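PDB 3PME: type C neurotoxin from Clostridium botulinum, which probably recognises the surface of nerve cells through its receptor-binding domain, the part of this C/D mosaic botulinum neurotoxin crystallised here. Local coordinates for residues A[239-244]-A[368-373]. Sequence-based numbering, arbitrary orientation.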
ATOM      1  N   MET A 239       4.410  -5.766 -13.696  1.00 16.65           N
ATOM      2  CA  MET A 239       3.203  -5.028 -14.021  1.00 16.78           C
ATOM      3  C   MET A 239       2.052  -5.998 -14.247  1.00 18.25           C
ATOM      4  O   MET A 239       2.162  -6.912 -15.057  1.00 19.07           O
ATOM      5  CB  MET A 239       3.439  -4.176 -15.262  1.00 18.01           C
ATOM      6  CG  MET A 239       2.239  -3.365 -15.701  1.00 18.03           C
ATOM      7  SD  MET A 239       2.715  -2.337 -17.109  1.00 21.52           S
ATOM      8  CE  MET A 239       1.198  -1.430 -17.400  1.00 23.13           C
ATOM      9  N   ILE A 240       0.962  -5.815 -13.510  1.00 17.85           N
ATOM     10  CA  ILE A 240      -0.200  -6.670 -13.671  1.00 18.86           C
ATOM     11  C   ILE A 240      -1.475  -5.870 -13.877  1.00 17.26           C
ATOM     12  O   ILE A 240      -1.616  -4.741 -13.398  1.00 19.36           O
ATOM     13  CB  ILE A 240      -0.405  -7.619 -12.458  1.00 19.05           C
ATOM     14  CG1 ILE A 240      -0.498  -6.821 -11.156  1.00 20.33           C
ATOM     15  CG2 ILE A 240       0.721  -8.650 -12.395  1.00 19.57           C
ATOM     16  CD1 ILE A 240      -1.180  -7.590 -10.017  1.00 23.61           C
ATOM     17  N   ASN A 241      -2.400  -6.466 -14.608  1.00 18.67           N
ATOM     18  CA  ASN A 241      -3.763  -5.994 -14.613  1.00 18.70           C
ATOM     19  C   ASN A 241      -4.483  -6.510 -13.368  1.00 20.23           C
ATOM     20  O   ASN A 241      -4.281  -7.650 -12.955  1.00 22.17           O
ATOM     21  CB  ASN A 241      -4.481  -6.479 -15.861  1.00 18.84           C
ATOM     22  CG  ASN A 241      -5.844  -5.863 -16.004  1.00 20.92           C
ATOM     23  OD1 ASN A 241      -6.846  -6.433 -15.572  1.00 22.48           O
ATOM     24  ND2 ASN A 241      -5.890  -4.667 -16.576  1.00 21.21           N
ATOM     25  N   TYR A 242      -5.321  -5.666 -12.779  1.00 21.35           N
ATOM     26  CA  TYR A 242      -6.093  -6.041 -11.604  1.00 22.53           C
ATOM     27  C   TYR A 242      -6.730  -7.419 -11.752  1.00 25.22           C
ATOM     28  O   TYR A 242      -6.788  -8.198 -10.796  1.00 26.30           O
ATOM     29  CB  TYR A 242      -7.186  -4.990 -11.390  1.00 20.30           C
ATOM     30  CG  TYR A 242      -7.959  -5.097 -10.102  1.00 23.42           C
ATOM     31  CD1 TYR A 242      -9.033  -5.963  -9.985  1.00 26.30           C
ATOM     32  CD2 TYR A 242      -7.635  -4.296  -9.024  1.00 27.46           C
ATOM     33  CE1 TYR A 242      -9.755  -6.043  -8.808  1.00 29.13           C
ATOM     34  CE2 TYR A 242      -8.348  -4.368  -7.843  1.00 32.10           C
ATOM     35  CZ  TYR A 242      -9.399  -5.247  -7.743  1.00 30.41           C
ATOM     36  OH  TYR A 242     -10.107  -5.318  -6.565  1.00 36.03           O
ATOM     37  N   ASN A 243      -7.204  -7.723 -12.955  1.00 22.28           N
ATOM     38  CA  ASN A 243      -7.951  -8.953 -13.188  1.00 24.56           C
ATOM     39  C   ASN A 243      -7.088 -10.206 -13.333  1.00 25.17           C
ATOM     40  O   ASN A 243      -7.597 -11.322 -13.233  1.00 26.96           O
ATOM     41  CB  ASN A 243      -8.855  -8.811 -14.417  1.00 24.58           C
ATOM     42  CG  ASN A 243     -10.009  -7.839 -14.199  1.00 22.83           C
ATOM     43  OD1 ASN A 243     -10.313  -7.459 -13.063  1.00 26.13           O
ATOM     44  ND2 ASN A 243     -10.670  -7.444 -15.286  1.00 23.07           N
ATOM     45  N   TYR A 244      -5.794 -10.024 -13.595  1.00 22.79           N
ATOM     46  CA  TYR A 244      -4.926 -11.144 -13.948  1.00 22.02           C
ATOM     47  C   TYR A 244      -3.591 -11.145 -13.179  1.00 23.87           C
ATOM     48  O   TYR A 244      -2.527 -11.018 -13.776  1.00 23.39           O
ATOM     49  CB  TYR A 244      -4.705 -11.147 -15.474  1.00 22.51           C
ATOM     50  CG  TYR A 244      -6.006 -11.064 -16.243  1.00 22.95           C
ATOM     51  CD1 TYR A 244      -6.957 -12.078 -16.145  1.00 23.90           C
ATOM     52  CD2 TYR A 244      -6.312  -9.955 -17.032  1.00 23.46           C
ATOM     53  CE1 TYR A 244      -8.164 -12.004 -16.817  1.00 26.07           C
ATOM     54  CE2 TYR A 244      -7.513  -9.873 -17.719  1.00 23.82           C
ATOM     55  CZ  TYR A 244      -8.438 -10.901 -17.604  1.00 26.63           C
ATOM     56  OH  TYR A 244      -9.631 -10.831 -18.274  1.00 31.17           O
ATOM     57  N   LEU A 368      -5.346   2.198 -21.260  1.00 17.42           N
ATOM     58  CA  LEU A 368      -4.947   0.798 -21.284  1.00 19.14           C
ATOM     59  C   LEU A 368      -5.913  -0.072 -20.488  1.00 18.00           C
ATOM     60  O   LEU A 368      -6.327   0.282 -19.370  1.00 19.09           O
ATOM     61  CB  LEU A 368      -3.534   0.612 -20.741  1.00 20.04           C
ATOM     62  CG  LEU A 368      -2.422   1.386 -21.436  1.00 21.21           C
ATOM     63  CD1 LEU A 368      -1.065   0.883 -20.946  1.00 20.49           C
ATOM     64  CD2 LEU A 368      -2.543   1.224 -22.933  1.00 22.50           C
ATOM     65  N   LEU A 369      -6.285  -1.206 -21.066  1.00 18.85           N
ATOM     66  CA  LEU A 369      -7.009  -2.215 -20.303  1.00 20.35           C
ATOM     67  C   LEU A 369      -6.558  -3.614 -20.705  1.00 19.63           C
ATOM     68  O   LEU A 369      -5.764  -3.775 -21.636  1.00 18.09           O
ATOM     69  CB  LEU A 369      -8.527  -2.034 -20.429  1.00 24.04           C
ATOM     70  CG  LEU A 369      -9.147  -2.027 -21.821  1.00 22.95           C
ATOM     71  CD1 LEU A 369      -9.257  -3.431 -22.391  1.00 24.84           C
ATOM     72  CD2 LEU A 369     -10.531  -1.402 -21.761  1.00 23.55           C
ATOM     73  N   ALA A 370      -7.030  -4.626 -19.988  1.00 17.52           N
ATOM     74  CA  ALA A 370      -6.708  -6.000 -20.350  1.00 17.95           C
ATOM     75  C   ALA A 370      -7.990  -6.807 -20.493  1.00 19.80           C
ATOM     76  O   ALA A 370      -8.906  -6.681 -19.687  1.00 20.77           O
ATOM     77  CB  ALA A 370      -5.787  -6.638 -19.315  1.00 21.99           C
ATOM     78  N   ASP A 371      -8.038  -7.651 -21.514  1.00 18.48           N
ATOM     79  CA  ASP A 371      -9.212  -8.487 -21.760  1.00 20.16           C
ATOM     80  C   ASP A 371      -8.791  -9.570 -22.741  1.00 21.71           C
ATOM     81  O   ASP A 371      -7.666  -9.545 -23.264  1.00 20.72           O
ATOM     82  CB  ASP A 371     -10.357  -7.638 -22.347  1.00 19.38           C
ATOM     83  CG  ASP A 371     -11.744  -8.312 -22.250  1.00 23.81           C
ATOM     84  OD1 ASP A 371     -11.871  -9.465 -21.779  1.00 23.37           O
ATOM     85  OD2 ASP A 371     -12.722  -7.655 -22.668  1.00 24.12           O
ATOM     86  N   ILE A 372      -9.695 -10.512 -22.991  1.00 21.17           N
ATOM     87  CA  ILE A 372      -9.480 -11.557 -23.983  1.00 20.35           C
ATOM     88  C   ILE A 372      -9.863 -11.001 -25.351  1.00 21.74           C
ATOM     89  O   ILE A 372     -11.025 -10.690 -25.615  1.00 24.07           O
ATOM     90  CB  ILE A 372     -10.320 -12.815 -23.640  1.00 22.42           C
ATOM     91  CG1 ILE A 372      -9.874 -13.375 -22.287  1.00 23.81           C
ATOM     92  CG2 ILE A 372     -10.199 -13.865 -24.726  1.00 25.28           C
ATOM     93  CD1 ILE A 372     -10.835 -14.398 -21.691  1.00 27.27           C
ATOM     94  N   TYR A 373      -8.864 -10.841 -26.208  1.00 19.55           N
ATOM     95  CA  TYR A 373      -9.056 -10.324 -27.554  1.00 20.68           C
ATOM     96  C   TYR A 373      -8.463 -11.289 -28.567  1.00 19.66           C
ATOM     97  O   TYR A 373      -7.840 -12.294 -28.203  1.00 22.51           O
ATOM     98  CB  TYR A 373      -8.327  -8.977 -27.706  1.00 19.94           C
ATOM     99  CG  TYR A 373      -9.063  -7.797 -27.105  1.00 20.30           C
ATOM    100  CD1 TYR A 373     -10.110  -7.195 -27.788  1.00 20.20           C
ATOM    101  CD2 TYR A 373      -8.693  -7.263 -25.874  1.00 19.51           C
ATOM    102  CE1 TYR A 373     -10.784  -6.111 -27.263  1.00 21.59           C
ATOM    103  CE2 TYR A 373      -9.365  -6.164 -25.342  1.00 19.91           C
ATOM    104  CZ  TYR A 373     -10.414  -5.602 -26.038  1.00 21.42           C
ATOM    105  OH  TYR A 373     -11.098  -4.513 -25.531  1.00 24.50           O
TER
HETATM  106  O   HOH W   1     -10.485  -8.294 -18.223  1.00 23.07           O
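Ala370 packs its methyl group against both the amide of Asn241 and the ring of Tyr244, joining strand 366-373 of the C-terminal beta-trefoil to the type I beta turn Asn241-Tyr244 that starts at the last residue of strand 238-241. Asn241 has its CG anti to the backbone N (chi1 -172°), which lays one face of the amide over the methyl, with CG and ND2 of Asn241 each 3.4 Å from CB of Ala370. The amide is fixed at both ends, because ND2 donates to the backbone O of Ser400 while OD1 accepts from N of Asn243 at 2.9 Å in an Asx turn, the donor tilted 34° from the carbonyl plane. Both polar atoms of this buried amide thus have a hydrogen-bond partner. Ala370 also forms a backbone hydrogen bond with Ser400, so the loop leading to strand 403-406 ties the two segments together.

Tyr244 approaches the same methyl with its ring edge, CE2 standing 4.0 Å from CB of Ala370 near the ring plane. CB of Asn243 covers one face of this ring, 3.6 Å above its centre, and Tyr384 packs against Tyr244 edge-to-face. At the phenol end a water bridges the segments: it donates to O of Ala370 at 2.7 Å, accepts from ND2 of Asn243 at 3.1 Å, and lies 2.7 Å from OH of Tyr244 in a third hydrogen bond.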